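Local coordinates for protein cytosine-specific methyltransferase (Escherichia coli O157:H7 EDL933, PDB 3G7U) that probably methylates cytosine at carbon 5 in DNA, using S-adenosyl-L-methionine as methyl donor, as a prophage-encoded member of the C5-methyltransferase family, at residues 77-85 with 121-129; 104-115 with 135-145. All blocks are in the same frame, centred on the assembly; numbering follows the deposited sequence.

Overall arrangement
Both contacts join consecutive strand-helix units of the Rossmann-like methyltransferase domain. Contact 1 lies at the loops that follow strands 74-77 and 114-119 and lead into helices 94-110 and 129-140, and it holds Cys81, the predicted catalytic cysteine. Contact 2 lies at the far ends of those helices, where the chain turns into strands 114-119 and 143-152. The segments alternate along the chain: 77-85 leads into the helix that supplies 104-110, and 121-129 into the one that supplies 135-140. The centres of the two contacts are about 18 Å apart; their nearest atoms come to about 4 Å without touching. The side chain of Tyr104 in contact 2 lies about 9 Å from that of Cys81.

Contact 1 (77-85 with 121-129); sequences GGPPCQGFS and PGIMQEKYS
Gly83 O is gripped by the hydroxyl of Tyr128, which donates to it over 2.5 Å from OH, in the carbonyl plane and on a lone pair. Gln125 NE2 adds a weak, bent bond to the same Gly83 O (3.1 Å, 131° at the hydrogen), and a water held by Lys127 NZ donates to it as well. Cys81 SG sits over one face of the Tyr128 ring, 4.2 Å from its centroid, and touches Ile123 CD1 at 3.7 Å; with chi1 at 176° the sulfur swings away from the Cys81 backbone N and out to these two partners. The Pro-Cys pair in this loop is the signature of the C5-methyltransferases, and Cys81 is the predicted nucleophile that would attack the target cytosine. Alongside, the Phe84 ring lies over Gly122, whose CA makes a CH-pi contact with the face, 3.8 Å from the centroid. A second water bridges Phe84 N and Pro121 O. Gln82 CB and CG lie against Tyr128 OH, both at 3.2 Å. Behind these contacts, Gln125 NE2 donates more squarely to Gly122 O (3.0 Å); Lys127 CG packs over the other face of the Tyr128 ring; and the Gln82 amide is fixed by NE2 to Ser85 O and, further out, by OE1 to Asn97 of helix 94-110.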
loop_
_atom_site.group_PDB
_atom_site.type_symbol
_atom_site.label_atom_id
_atom_site.label_comp_id
_atom_site.label_asym_id
_atom_site.label_seq_id
_atom_site.Cartn_x
_atom_site.Cartn_y
_atom_site.Cartn_z
ATOM N N GLY A 77 6.791 -0.405 8.437
ATOM C CA GLY A 77 6.612 0.934 7.910
ATOM C C GLY A 77 7.412 1.169 6.649
ATOM O O GLY A 77 8.096 0.263 6.165
ATOM N N GLY A 78 7.358 2.397 6.169
ATOM C CA GLY A 78 8.158 2.821 5.006
ATOM C C GLY A 78 9.133 3.935 5.333
ATOM O O GLY A 78 8.826 5.085 5.093
ATOM N N PRO A 79 10.335 3.604 5.829
ATOM C CA PRO A 79 11.252 4.675 6.156
ATOM C C PRO A 79 11.621 5.435 4.882
ATOM O O PRO A 79 11.919 4.807 3.865
ATOM C CB PRO A 79 12.465 3.942 6.720
ATOM C CG PRO A 79 12.367 2.605 6.279
ATOM C CD PRO A 79 10.913 2.289 6.152
ATOM N N PRO A 80 11.572 6.773 4.930
ATOM C CA PRO A 80 11.881 7.558 3.741
ATOM C C PRO A 80 13.364 7.494 3.462
ATOM O O PRO A 80 14.162 7.153 4.322
ATOM C CB PRO A 80 11.497 8.987 4.142
ATOM C CG PRO A 80 10.731 8.866 5.428
ATOM C CD PRO A 80 11.255 7.635 6.074
ATOM N N CYS A 81 13.731 7.813 2.243
ATOM C CA CYS A 81 15.105 7.787 1.857
ATOM C C CYS A 81 15.209 8.841 0.784
ATOM O O CYS A 81 14.269 9.003 0.015
ATOM C CB CYS A 81 15.421 6.401 1.294
ATOM S SG CYS A 81 17.065 6.200 0.651
ATOM N N GLN A 82 16.337 9.556 0.743
ATOM C CA GLN A 82 16.650 10.504 -0.345
ATOM C C GLN A 82 16.538 9.835 -1.738
ATOM O O GLN A 82 15.983 10.426 -2.666
ATOM C CB GLN A 82 18.035 11.121 -0.124
ATOM C CG GLN A 82 18.476 12.128 -1.194
ATOM C CD GLN A 82 19.939 12.563 -1.057
ATOM O OE1 GLN A 82 20.577 12.387 -0.008
ATOM N NE2 GLN A 82 20.474 13.142 -2.128
ATOM N N GLY A 83 17.038 8.600 -1.860
ATOM C CA GLY A 83 16.812 7.778 -3.052
ATOM C C GLY A 83 17.444 8.355 -4.308
ATOM O O GLY A 83 18.587 8.816 -4.279
ATOM N N PHE A 84 16.688 8.349 -5.405
ATOM C CA PHE A 84 17.152 8.917 -6.683
ATOM C C PHE A 84 17.044 10.453 -6.775
ATOM O O PHE A 84 17.402 11.032 -7.798
ATOM C CB PHE A 84 16.407 8.277 -7.872
ATOM C CG PHE A 84 16.758 6.826 -8.127
ATOM C CD1 PHE A 84 18.074 6.435 -8.363
ATOM C CD2 PHE A 84 15.754 5.858 -8.187
ATOM C CE1 PHE A 84 18.394 5.096 -8.616
ATOM C CE2 PHE A 84 16.064 4.514 -8.444
ATOM C CZ PHE A 84 17.393 4.136 -8.658
ATOM N N SER A 85 16.552 11.108 -5.723
ATOM C CA SER A 85 16.448 12.574 -5.706
ATOM C C SER A 85 17.802 13.256 -5.497
ATOM O O SER A 85 18.487 13.007 -4.503
ATOM C CB SER A 85 15.462 13.045 -4.634
ATOM O OG SER A 85 14.251 12.310 -4.688
ATOM N N PRO A 121 12.961 1.186 -5.106
ATOM C CA PRO A 121 14.314 1.300 -5.672
ATOM C C PRO A 121 14.921 2.692 -5.525
ATOM O O PRO A 121 14.209 3.689 -5.630
ATOM C CB PRO A 121 14.087 0.946 -7.149
ATOM C CG PRO A 121 13.011 -0.112 -7.072
ATOM C CD PRO A 121 12.054 0.463 -6.025
ATOM N N GLY A 122 16.228 2.744 -5.262
ATOM C CA GLY A 122 16.913 3.969 -4.907
ATOM C C GLY A 122 17.677 3.734 -3.622
ATOM O O GLY A 122 18.759 4.287 -3.415
ATOM N N ILE A 123 17.098 2.894 -2.764
ATOM C CA ILE A 123 17.649 2.589 -1.425
ATOM C C ILE A 123 19.036 1.910 -1.489
ATOM O O ILE A 123 19.920 2.202 -0.674
ATOM C CB ILE A 123 16.584 1.768 -0.581
ATOM C CG1 ILE A 123 17.044 1.483 0.859
ATOM C CG2 ILE A 123 16.193 0.469 -1.270
ATOM C CD1 ILE A 123 17.470 2.668 1.632
ATOM N N MET A 124 19.270 1.068 -2.503
ATOM C CA MET A 124 20.499 0.270 -2.511
ATOM C C MET A 124 21.730 0.985 -3.032
ATOM O O MET A 124 22.795 0.366 -3.106
ATOM C CB MET A 124 20.305 -1.073 -3.223
ATOM C CG MET A 124 19.212 -1.913 -2.611
ATOM S SD MET A 124 19.522 -2.217 -0.848
ATOM C CE MET A 124 19.286 -3.929 -0.961
ATOM N N GLN A 125 21.614 2.279 -3.352
ATOM C CA GLN A 125 22.764 3.033 -3.870
ATOM C C GLN A 125 23.967 3.161 -2.932
ATOM O O GLN A 125 23.826 3.239 -1.706
ATOM C CB GLN A 125 22.347 4.406 -4.354
ATOM C CG GLN A 125 21.415 4.401 -5.537
ATOM C CD GLN A 125 21.000 5.816 -5.903
ATOM O OE1 GLN A 125 21.770 6.567 -6.522
ATOM N NE2 GLN A 125 19.796 6.198 -5.502
ATOM N N GLU A 126 25.152 3.204 -3.542
ATOM C CA GLU A 126 26.417 3.271 -2.818
ATOM C C GLU A 126 26.482 4.434 -1.843
ATOM O O GLU A 126 27.013 4.294 -0.740
ATOM C CB GLU A 126 27.611 3.332 -3.784
ATOM C CG GLU A 126 28.153 1.965 -4.196
ATOM C CD GLU A 126 28.273 0.987 -3.022
ATOM O OE1 GLU A 126 28.965 1.300 -2.014
ATOM O OE2 GLU A 126 27.664 -0.108 -3.113
ATOM N N LYS A 127 25.914 5.570 -2.246
ATOM C CA LYS A 127 25.920 6.774 -1.428
ATOM C C LYS A 127 25.088 6.664 -0.143
ATOM O O LYS A 127 25.201 7.527 0.738
ATOM C CB LYS A 127 25.433 7.961 -2.242
ATOM C CG LYS A 127 24.012 7.838 -2.693
ATOM C CD LYS A 127 23.519 9.211 -3.026
ATOM C CE LYS A 127 22.571 9.165 -4.177
ATOM N NZ LYS A 127 22.719 10.424 -4.966
ATOM N N TYR A 128 24.259 5.618 -0.042
ATOM C CA TYR A 128 23.477 5.361 1.171
ATOM C C TYR A 128 23.998 4.188 1.976
ATOM O O TYR A 128 23.436 3.866 3.029
ATOM C CB TYR A 128 22.008 5.117 0.843
ATOM C CG TYR A 128 21.415 6.237 0.066
ATOM C CD1 TYR A 128 21.632 7.565 0.448
ATOM C CD2 TYR A 128 20.657 5.987 -1.065
ATOM C CE1 TYR A 128 21.101 8.610 -0.283
ATOM C CE2 TYR A 128 20.119 7.014 -1.795
ATOM C CZ TYR A 128 20.345 8.326 -1.403
ATOM O OH TYR A 128 19.821 9.348 -2.153
ATOM N N SER A 129 25.059 3.552 1.492
ATOM C CA SER A 129 25.603 2.392 2.176
ATOM C C SER A 129 26.033 2.751 3.606
ATOM O O SER A 129 25.895 1.924 4.498
ATOM C CB SER A 129 26.769 1.804 1.408
ATOM O OG SER A 129 27.848 2.710 1.474
HETATM O O HOH W 1 20.216 11.056 -5.398
HETATM O O HOH W 2 14.141 6.582 -5.028
#

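Contact 2 (104-115 with 135-145); sequences YRLVSELQPLFF and AFNLVSGDYDI
Helices 104-110 and 135-140 run side by side, nearly parallel at 9° with their axes 8.9 Å apart, and Tyr104 faces Ala135 as Ser108 faces Val139. They are neighbouring helices packed against the sheet of the Rossmann-like fold, and after each helix the chain turns into a strand, 114-119 and 143-152, with the antiparallel strand 163-171 between them. Along the helix interface Ala135 CB rests on Tyr104 CD2 at 3.7 Å, Leu138 CD1 lies against the backbone of Arg105, and Val107 CG1 meets Val139 CG1. The other branch of Val139, CG2, reaches Phe115 CE2. Phe115 turns its edge to the face of Tyr143 in a T-shaped pair, centroids 5.6 Å apart. Just after helix 104-110, Gln111 takes positive phi, and its side chain folds back at chi2 (-78°), which lets NE2 donate to Ser108 O (2.7 Å) and also reach over the carboxylate plane of Asp142 to OD2 (3.2 Å). Lys171 holds the other end of that amide, at OE1. A water lies among Ser108 OG, Leu138 O and Asp142 OD2. The Tyr143 side chain crosses Pro112 at about a right angle, its OH donating over 2.6 Å to a lone pair of Pro112 O, with 135° at the oxygen.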
loop_
_atom_site.group_PDB
_atom_site.type_symbol
_atom_site.label_atom_id
_atom_site.label_comp_id
_atom_site.label_asym_id
_atom_site.label_seq_id
_atom_site.Cartn_x
_atom_site.Cartn_y
_atom_site.Cartn_z
ATOM N N TYR A 104 14.840 3.025 12.404
ATOM C CA TYR A 104 15.668 1.981 12.980
ATOM C C TYR A 104 16.036 2.295 14.439
ATOM O O TYR A 104 16.185 1.376 15.218
ATOM C CB TYR A 104 16.902 1.692 12.120
ATOM C CG TYR A 104 16.473 0.941 10.881
ATOM C CD1 TYR A 104 16.232 -0.410 10.939
ATOM C CD2 TYR A 104 16.257 1.609 9.668
ATOM C CE1 TYR A 104 15.774 -1.127 9.825
ATOM C CE2 TYR A 104 15.823 0.899 8.528
ATOM C CZ TYR A 104 15.591 -0.451 8.620
ATOM O OH TYR A 104 15.165 -1.168 7.527
ATOM N N ARG A 105 16.120 3.571 14.776
ATOM C CA ARG A 105 16.287 3.946 16.197
ATOM C C ARG A 105 15.107 3.452 17.009
ATOM O O ARG A 105 15.273 2.873 18.085
ATOM C CB ARG A 105 16.503 5.450 16.357
ATOM C CG ARG A 105 16.526 5.917 17.801
ATOM C CD ARG A 105 16.690 7.440 17.919
ATOM N NE ARG A 105 15.637 8.215 17.234
ATOM C CZ ARG A 105 14.391 8.394 17.687
ATOM N NH1 ARG A 105 14.007 7.851 18.846
ATOM N NH2 ARG A 105 13.514 9.122 16.984
ATOM N N LEU A 106 13.898 3.666 16.494
ATOM C CA LEU A 106 12.682 3.227 17.171
ATOM C C LEU A 106 12.597 1.732 17.303
ATOM O O LEU A 106 12.159 1.225 18.321
ATOM C CB LEU A 106 11.437 3.796 16.484
ATOM C CG LEU A 106 11.243 5.292 16.703
ATOM C CD1 LEU A 106 10.063 5.804 15.896
ATOM C CD2 LEU A 106 10.965 5.533 18.200
ATOM N N VAL A 107 12.996 0.995 16.273
ATOM C CA VAL A 107 13.042 -0.454 16.390
ATOM C C VAL A 107 14.001 -0.892 17.552
ATOM O O VAL A 107 13.702 -1.797 18.344
ATOM C CB VAL A 107 13.471 -1.114 15.054
ATOM C CG1 VAL A 107 13.795 -2.577 15.279
ATOM C CG2 VAL A 107 12.350 -0.958 13.985
ATOM N N SER A 108 15.139 -0.235 17.605
ATOM C CA SER A 108 16.180 -0.558 18.563
ATOM C C SER A 108 15.669 -0.266 19.988
ATOM O O SER A 108 15.820 -1.091 20.892
ATOM C CB SER A 108 17.392 0.315 18.277
ATOM O OG SER A 108 18.447 -0.066 19.141
ATOM N N GLU A 109 15.027 0.893 20.143
ATOM C CA GLU A 109 14.495 1.342 21.442
ATOM C C GLU A 109 13.308 0.497 21.887
ATOM O O GLU A 109 13.152 0.180 23.073
ATOM C CB GLU A 109 14.094 2.817 21.352
ATOM C CG GLU A 109 15.248 3.824 21.176
ATOM C CD GLU A 109 14.729 5.228 21.078
ATOM O OE1 GLU A 109 13.492 5.362 21.174
ATOM O OE2 GLU A 109 15.513 6.197 20.942
ATOM N N LEU A 110 12.431 0.131 20.951
ATOM C CA LEU A 110 11.232 -0.604 21.320
ATOM C C LEU A 110 11.377 -2.107 21.386
ATOM O O LEU A 110 10.546 -2.773 22.013
ATOM C CB LEU A 110 10.039 -0.241 20.436
ATOM C CG LEU A 110 9.415 1.149 20.668
ATOM C CD1 LEU A 110 8.542 1.604 19.495
ATOM C CD2 LEU A 110 8.590 1.103 21.964
ATOM N N GLN A 111 12.408 -2.641 20.737
ATOM C CA GLN A 111 12.640 -4.100 20.730
ATOM C C GLN A 111 11.423 -4.971 20.363
ATOM O O GLN A 111 11.068 -5.870 21.117
ATOM C CB GLN A 111 13.264 -4.571 22.085
ATOM C CG GLN A 111 14.601 -3.909 22.391
ATOM C CD GLN A 111 15.731 -4.537 21.599
ATOM O OE1 GLN A 111 15.856 -5.758 21.574
ATOM N NE2 GLN A 111 16.557 -3.713 20.958
ATOM N N PRO A 112 10.789 -4.738 19.184
ATOM C CA PRO A 112 9.700 -5.616 18.818
ATOM C C PRO A 112 10.196 -7.030 18.475
ATOM O O PRO A 112 11.396 -7.197 18.224
ATOM C CB PRO A 112 9.180 -4.975 17.515
ATOM C CG PRO A 112 10.379 -4.280 16.937
ATOM C CD PRO A 112 11.037 -3.701 18.159
ATOM N N LEU A 113 9.279 -7.997 18.418
ATOM C CA LEU A 113 9.617 -9.355 17.950
ATOM C C LEU A 113 10.139 -9.317 16.514
ATOM O O LEU A 113 11.006 -10.086 16.155
ATOM C CB LEU A 113 8.405 -10.277 18.030
ATOM C CG LEU A 113 7.824 -10.449 19.453
ATOM C CD1 LEU A 113 6.662 -11.408 19.434
ATOM C CD2 LEU A 113 8.913 -10.842 20.490
ATOM N N PHE A 114 9.626 -8.396 15.703
ATOM C CA PHE A 114 10.137 -8.274 14.329
ATOM C C PHE A 114 10.015 -6.834 13.820
ATOM O O PHE A 114 9.267 -6.014 14.393
ATOM C CB PHE A 114 9.387 -9.260 13.421
ATOM C CG PHE A 114 8.016 -8.802 13.007
ATOM C CD1 PHE A 114 7.838 -8.107 11.811
ATOM C CD2 PHE A 114 6.890 -9.107 13.771
ATOM C CE1 PHE A 114 6.577 -7.680 11.411
ATOM C CE2 PHE A 114 5.611 -8.695 13.374
ATOM C CZ PHE A 114 5.447 -7.994 12.190
ATOM N N PHE A 115 10.777 -6.507 12.774
ATOM C CA PHE A 115 10.501 -5.284 12.015
ATOM C C PHE A 115 10.339 -5.639 10.542
ATOM O O PHE A 115 10.882 -6.655 10.071
ATOM C CB PHE A 115 11.574 -4.211 12.206
ATOM C CG PHE A 115 12.927 -4.556 11.640
ATOM C CD1 PHE A 115 13.244 -4.277 10.290
ATOM C CD2 PHE A 115 13.910 -5.115 12.451
ATOM C CE1 PHE A 115 14.485 -4.557 9.779
ATOM C CE2 PHE A 115 15.157 -5.392 11.942
ATOM C CZ PHE A 115 15.452 -5.131 10.596
ATOM N N ALA A 135 22.218 1.942 10.199
ATOM C CA ALA A 135 20.925 1.373 10.576
ATOM C C ALA A 135 20.963 -0.133 10.875
ATOM O O ALA A 135 20.284 -0.601 11.799
ATOM C CB ALA A 135 19.908 1.674 9.495
ATOM N N PHE A 136 21.736 -0.887 10.085
ATOM C CA PHE A 136 21.970 -2.322 10.290
ATOM C C PHE A 136 22.621 -2.498 11.665
ATOM O O PHE A 136 22.241 -3.389 12.409
ATOM C CB PHE A 136 22.910 -2.850 9.192
ATOM C CG PHE A 136 22.988 -4.380 9.061
ATOM C CD1 PHE A 136 23.807 -5.137 9.895
ATOM C CD2 PHE A 136 22.315 -5.040 8.017
ATOM C CE1 PHE A 136 23.911 -6.530 9.741
ATOM C CE2 PHE A 136 22.414 -6.436 7.841
ATOM C CZ PHE A 136 23.214 -7.184 8.708
ATOM N N ASN A 137 23.573 -1.622 11.987
ATOM C CA ASN A 137 24.281 -1.643 13.267
ATOM C C ASN A 137 23.399 -1.466 14.488
ATOM O O ASN A 137 23.687 -2.041 15.532
ATOM C CB ASN A 137 25.351 -0.546 13.318
ATOM C CG ASN A 137 26.571 -0.869 12.487
ATOM O OD1 ASN A 137 26.779 -2.013 12.073
ATOM N ND2 ASN A 137 27.388 0.150 12.230
ATOM N N LEU A 138 22.353 -0.652 14.363
ATOM C CA LEU A 138 21.457 -0.345 15.476
ATOM C C LEU A 138 20.663 -1.554 15.848
ATOM O O LEU A 138 20.207 -1.697 17.004
ATOM C CB LEU A 138 20.484 0.779 15.121
ATOM C CG LEU A 138 20.960 2.212 15.261
ATOM C CD1 LEU A 138 19.866 3.166 14.833
ATOM C CD2 LEU A 138 21.373 2.485 16.697
ATOM N N VAL A 139 20.482 -2.442 14.877
ATOM C CA VAL A 139 19.609 -3.587 15.083
ATOM C C VAL A 139 20.300 -4.950 15.024
ATOM O O VAL A 139 19.739 -5.921 15.480
ATOM C CB VAL A 139 18.320 -3.549 14.177
ATOM C CG1 VAL A 139 17.436 -2.377 14.562
ATOM C CG2 VAL A 139 18.664 -3.454 12.712
ATOM N N SER A 140 21.508 -5.023 14.475
ATOM C CA SER A 140 22.147 -6.340 14.202
ATOM C C SER A 140 22.561 -7.085 15.452
ATOM O O SER A 140 22.707 -8.305 15.411
ATOM C CB SER A 140 23.373 -6.214 13.288
ATOM O OG SER A 140 24.259 -5.224 13.782
ATOM N N GLY A 141 22.751 -6.338 16.546
ATOM C CA GLY A 141 22.972 -6.915 17.863
ATOM C C GLY A 141 21.823 -7.769 18.344
ATOM O O GLY A 141 22.052 -8.841 18.902
ATOM N N ASP A 142 20.585 -7.328 18.105
ATOM C CA ASP A 142 19.414 -7.992 18.660
ATOM C C ASP A 142 18.556 -8.738 17.651
ATOM O O ASP A 142 17.647 -9.497 18.013
ATOM C CB ASP A 142 18.568 -6.944 19.387
ATOM C CG ASP A 142 19.339 -6.256 20.507
ATOM O OD1 ASP A 142 19.799 -6.968 21.430
ATOM O OD2 ASP A 142 19.484 -5.013 20.456
ATOM N N TYR A 143 18.839 -8.517 16.360
ATOM C CA TYR A 143 17.993 -9.100 15.294
ATOM C C TYR A 143 18.748 -9.982 14.293
ATOM O O TYR A 143 19.861 -9.664 13.901
ATOM C CB TYR A 143 17.275 -7.949 14.507
ATOM C CG TYR A 143 16.242 -7.288 15.401
ATOM C CD1 TYR A 143 14.963 -7.803 15.478
ATOM C CD2 TYR A 143 16.579 -6.203 16.216
ATOM C CE1 TYR A 143 14.005 -7.263 16.354
ATOM C CE2 TYR A 143 15.634 -5.635 17.074
ATOM C CZ TYR A 143 14.372 -6.183 17.140
ATOM O OH TYR A 143 13.457 -5.654 17.995
ATOM N N ASP A 144 18.094 -11.049 13.875
ATOM C CA ASP A 144 18.472 -11.800 12.667
ATOM C C ASP A 144 17.890 -11.025 11.472
ATOM O O ASP A 144 16.687 -10.997 11.296
ATOM C CB ASP A 144 17.859 -13.192 12.732
ATOM C CG ASP A 144 18.550 -14.095 13.777
ATOM O OD1 ASP A 144 19.776 -13.927 13.991
ATOM O OD2 ASP A 144 17.858 -14.956 14.379
ATOM N N ILE A 145 18.766 -10.399 10.701
ATOM C CA ILE A 145 18.377 -9.505 9.609
ATOM C C ILE A 145 18.423 -10.338 8.320
ATOM O O ILE A 145 19.426 -10.991 8.043
ATOM C CB ILE A 145 19.302 -8.282 9.547
ATOM C CG1 ILE A 145 19.186 -7.476 10.847
ATOM C CG2 ILE A 145 18.934 -7.370 8.367
ATOM C CD1 ILE A 145 20.226 -6.395 10.969
HETATM O O HOH W 3 18.729 -3.046 18.674
#